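Local coordinates for Glp_546_48378_50642 (Giardia intestinalis, PDB 2QVW), which cleaves double-stranded RNA into short interfering RNAs in the RNA interference pathway, probably using magnesium or manganese ions, at residues A[336-340]-A[667-672]. Residues are numbered along the deposited sequence; the frame is centred on the assembly and turned at random.
Sequences RLELL and HALHPT
Arg-336 reaches from helix 330-356 to His-667 and the chain just beyond it, where helix 648-669 ends, so the contact joins the two ribonuclease III domains of Dicer at their internal, dimer-like interface. The arginine chain leaves its helix with CG between the backbone N and the carbonyl carbon (chi1 50°) and bends at chi3, which brings the guanidinium in beside the helix end. There NH2 donates to His-667 O at 3.2 Å, in the carbonyl plane and on a lone pair, and also makes a weak bond to His-670 O, 3.0 Å away. NE bonds to the backbone oxygen of Leu-673, so its N-H groups reach three backbone oxygens, one in the last turn of helix 648-669 and two in the chain after it; this carbonyl-rich C-terminal end would favour a positive charge. The ND1-CE1 side of the His-667 ring, its CG anti to the backbone N (chi1 -177°), lies over one guanidinium face, offset toward the rim, the planes only 19° apart; the other face carries Pro-671 O over its centre. Leu-340 CD2 sits over a face of the same imidazole, 4.3 Å from CD2 of His-667, while Leu-337 and Leu-340 also touch helix 404-417. The loop after the helix is itself a metal site: His-670, Pro-671 and Thr-672 bind a manganese ion, and Glu-338 probably belongs to the first domain's manganese site. Against the guanidinium, Pro-671 O lies 3.5 Å from CZ of Arg-336.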
ATOM      1  N   ARG A 336       3.823   9.621   1.751  1.00 23.79           N
ATOM      2  CA  ARG A 336       3.104   9.917   0.513  1.00 24.05           C
ATOM      3  C   ARG A 336       1.718   9.285   0.347  1.00 24.33           C
ATOM      4  O   ARG A 336       1.104   9.406  -0.709  1.00 24.78           O
ATOM      5  CB  ARG A 336       3.989   9.570  -0.687  1.00 23.97           C
ATOM      6  CG  ARG A 336       4.616   8.191  -0.651  1.00 23.72           C
ATOM      7  CD  ARG A 336       5.948   8.204  -1.376  1.00 23.42           C
ATOM      8  NE  ARG A 336       5.819   8.735  -2.727  1.00 23.20           N
ATOM      9  CZ  ARG A 336       5.244   8.078  -3.726  1.00 24.45           C
ATOM     10  NH1 ARG A 336       4.754   6.873  -3.523  1.00 25.13           N
ATOM     11  NH2 ARG A 336       5.150   8.630  -4.921  1.00 23.87           N
ATOM     12  N   LEU A 337       1.226   8.610   1.380  1.00 24.25           N
ATOM     13  CA  LEU A 337      -0.097   8.005   1.319  1.00 23.92           C
ATOM     14  C   LEU A 337      -1.025   8.892   2.133  1.00 23.91           C
ATOM     15  O   LEU A 337      -2.217   8.986   1.857  1.00 23.91           O
ATOM     16  CB  LEU A 337      -0.081   6.583   1.894  1.00 23.88           C
ATOM     17  CG  LEU A 337       0.573   5.497   1.036  1.00 22.87           C
ATOM     18  CD1 LEU A 337       0.476   4.162   1.745  1.00 22.10           C
ATOM     19  CD2 LEU A 337      -0.120   5.429  -0.313  1.00 22.11           C
ATOM     20  N   GLU A 338      -0.460   9.541   3.145  1.00 23.90           N
ATOM     21  CA  GLU A 338      -1.212  10.455   3.999  1.00 24.10           C
ATOM     22  C   GLU A 338      -1.496  11.701   3.167  1.00 24.26           C
ATOM     23  O   GLU A 338      -2.632  12.166   3.070  1.00 24.64           O
ATOM     24  CB  GLU A 338      -0.380  10.837   5.222  1.00 23.86           C
ATOM     25  CG  GLU A 338      -0.965  11.990   6.010  1.00 25.24           C
ATOM     26  CD  GLU A 338       0.017  12.584   6.991  1.00 28.72           C
ATOM     27  OE1 GLU A 338      -0.301  13.632   7.592  1.00 29.29           O
ATOM     28  OE2 GLU A 338       1.105  12.002   7.157  1.00 30.73           O
ATOM     29  N   LEU A 339      -0.437  12.227   2.564  1.00 24.26           N
ATOM     30  CA  LEU A 339      -0.515  13.406   1.717  1.00 23.90           C
ATOM     31  C   LEU A 339      -1.649  13.206   0.732  1.00 23.74           C
ATOM     32  O   LEU A 339      -2.459  14.110   0.509  1.00 23.71           O
ATOM     33  CB  LEU A 339       0.809  13.595   0.970  1.00 23.72           C
ATOM     34  CG  LEU A 339       0.989  14.762  -0.003  1.00 23.95           C
ATOM     35  CD1 LEU A 339       0.759  16.070   0.711  1.00 25.26           C
ATOM     36  CD2 LEU A 339       2.390  14.726  -0.591  1.00 24.08           C
ATOM     37  N   LEU A 340      -1.704  12.009   0.155  1.00 23.59           N
ATOM     38  CA  LEU A 340      -2.741  11.670  -0.802  1.00 23.22           C
ATOM     39  C   LEU A 340      -4.080  11.361  -0.129  1.00 23.51           C
ATOM     40  O   LEU A 340      -5.135  11.648  -0.680  1.00 23.46           O
ATOM     41  CB  LEU A 340      -2.327  10.461  -1.626  1.00 22.85           C
ATOM     42  CG  LEU A 340      -3.335  10.130  -2.725  1.00 21.67           C
ATOM     43  CD1 LEU A 340      -3.206  11.135  -3.854  1.00 21.74           C
ATOM     44  CD2 LEU A 340      -3.093   8.731  -3.239  1.00 20.56           C
ATOM     45  N   HIS A 667       1.848  11.529  -7.720  1.00 24.80           N
ATOM     46  CA  HIS A 667       2.103  10.316  -6.950  1.00 25.07           C
ATOM     47  C   HIS A 667       2.540   9.198  -7.880  1.00 25.31           C
ATOM     48  O   HIS A 667       3.478   8.459  -7.593  1.00 25.31           O
ATOM     49  CB  HIS A 667       0.830   9.899  -6.215  1.00 25.05           C
ATOM     50  CG  HIS A 667       1.000   8.701  -5.335  1.00 24.80           C
ATOM     51  ND1 HIS A 667       1.809   8.707  -4.220  1.00 25.27           N
ATOM     52  CD2 HIS A 667       0.459   7.461  -5.399  1.00 24.95           C
ATOM     53  CE1 HIS A 667       1.757   7.523  -3.635  1.00 25.97           C
ATOM     54  NE2 HIS A 667       0.945   6.748  -4.330  1.00 25.43           N
ATOM     55  N   ALA A 668       1.842   9.075  -9.000  1.00 25.77           N
ATOM     56  CA  ALA A 668       2.170   8.056  -9.976  1.00 26.40           C
ATOM     57  C   ALA A 668       3.437   8.446 -10.719  1.00 26.89           C
ATOM     58  O   ALA A 668       4.329   7.622 -10.906  1.00 27.37           O
ATOM     59  CB  ALA A 668       1.034   7.898 -10.950  1.00 26.25           C
ATOM     60  N   LEU A 669       3.507   9.711 -11.130  1.00 27.24           N
ATOM     61  CA  LEU A 669       4.637  10.244 -11.881  1.00 27.71           C
ATOM     62  C   LEU A 669       5.958  10.256 -11.156  1.00 27.80           C
ATOM     63  O   LEU A 669       7.009  10.140 -11.782  1.00 28.17           O
ATOM     64  CB  LEU A 669       4.348  11.671 -12.335  1.00 27.84           C
ATOM     65  CG  LEU A 669       3.712  11.898 -13.709  1.00 28.51           C
ATOM     66  CD1 LEU A 669       3.450  13.386 -13.891  1.00 29.37           C
ATOM     67  CD2 LEU A 669       4.631  11.380 -14.807  1.00 29.01           C
ATOM     68  N   HIS A 670       5.919  10.410  -9.838  1.00 27.69           N
ATOM     69  CA  HIS A 670       7.154  10.458  -9.075  1.00 27.94           C
ATOM     70  C   HIS A 670       7.129   9.513  -7.896  1.00 28.17           C
ATOM     71  O   HIS A 670       7.073   9.941  -6.753  1.00 28.44           O
ATOM     72  CB  HIS A 670       7.396  11.889  -8.621  1.00 27.85           C
ATOM     73  CG  HIS A 670       7.264  12.891  -9.726  1.00 28.73           C
ATOM     74  ND1 HIS A 670       7.910  12.750 -10.936  1.00 29.93           N
ATOM     75  CD2 HIS A 670       6.538  14.031  -9.818  1.00 28.90           C
ATOM     76  CE1 HIS A 670       7.584  13.757 -11.725  1.00 30.06           C
ATOM     77  NE2 HIS A 670       6.753  14.550 -11.072  1.00 29.92           N
ATOM     78  N   PRO A 671       7.211   8.205  -8.166  1.00 28.30           N
ATOM     79  CA  PRO A 671       7.195   7.135  -7.163  1.00 28.44           C
ATOM     80  C   PRO A 671       8.227   7.194  -6.042  1.00 28.57           C
ATOM     81  O   PRO A 671       8.055   6.536  -5.017  1.00 28.68           O
ATOM     82  CB  PRO A 671       7.347   5.873  -8.008  1.00 28.46           C
ATOM     83  CG  PRO A 671       8.156   6.349  -9.161  1.00 28.31           C
ATOM     84  CD  PRO A 671       7.476   7.650  -9.502  1.00 28.17           C
ATOM     85  N   THR A 672       9.290   7.970  -6.220  1.00 28.65           N
ATOM     86  CA  THR A 672      10.321   8.058  -5.196  1.00 29.04           C
ATOM     87  C   THR A 672      10.294   9.326  -4.351  1.00 29.52           C
ATOM     88  O   THR A 672      10.897   9.366  -3.280  1.00 29.57           O
ATOM     89  CB  THR A 672      11.707   7.965  -5.813  1.00 28.87           C
ATOM     90  OG1 THR A 672      11.953   9.139  -6.598  1.00 28.95           O
ATOM     91  CG2 THR A 672      11.804   6.727  -6.685  1.00 29.12           C
TER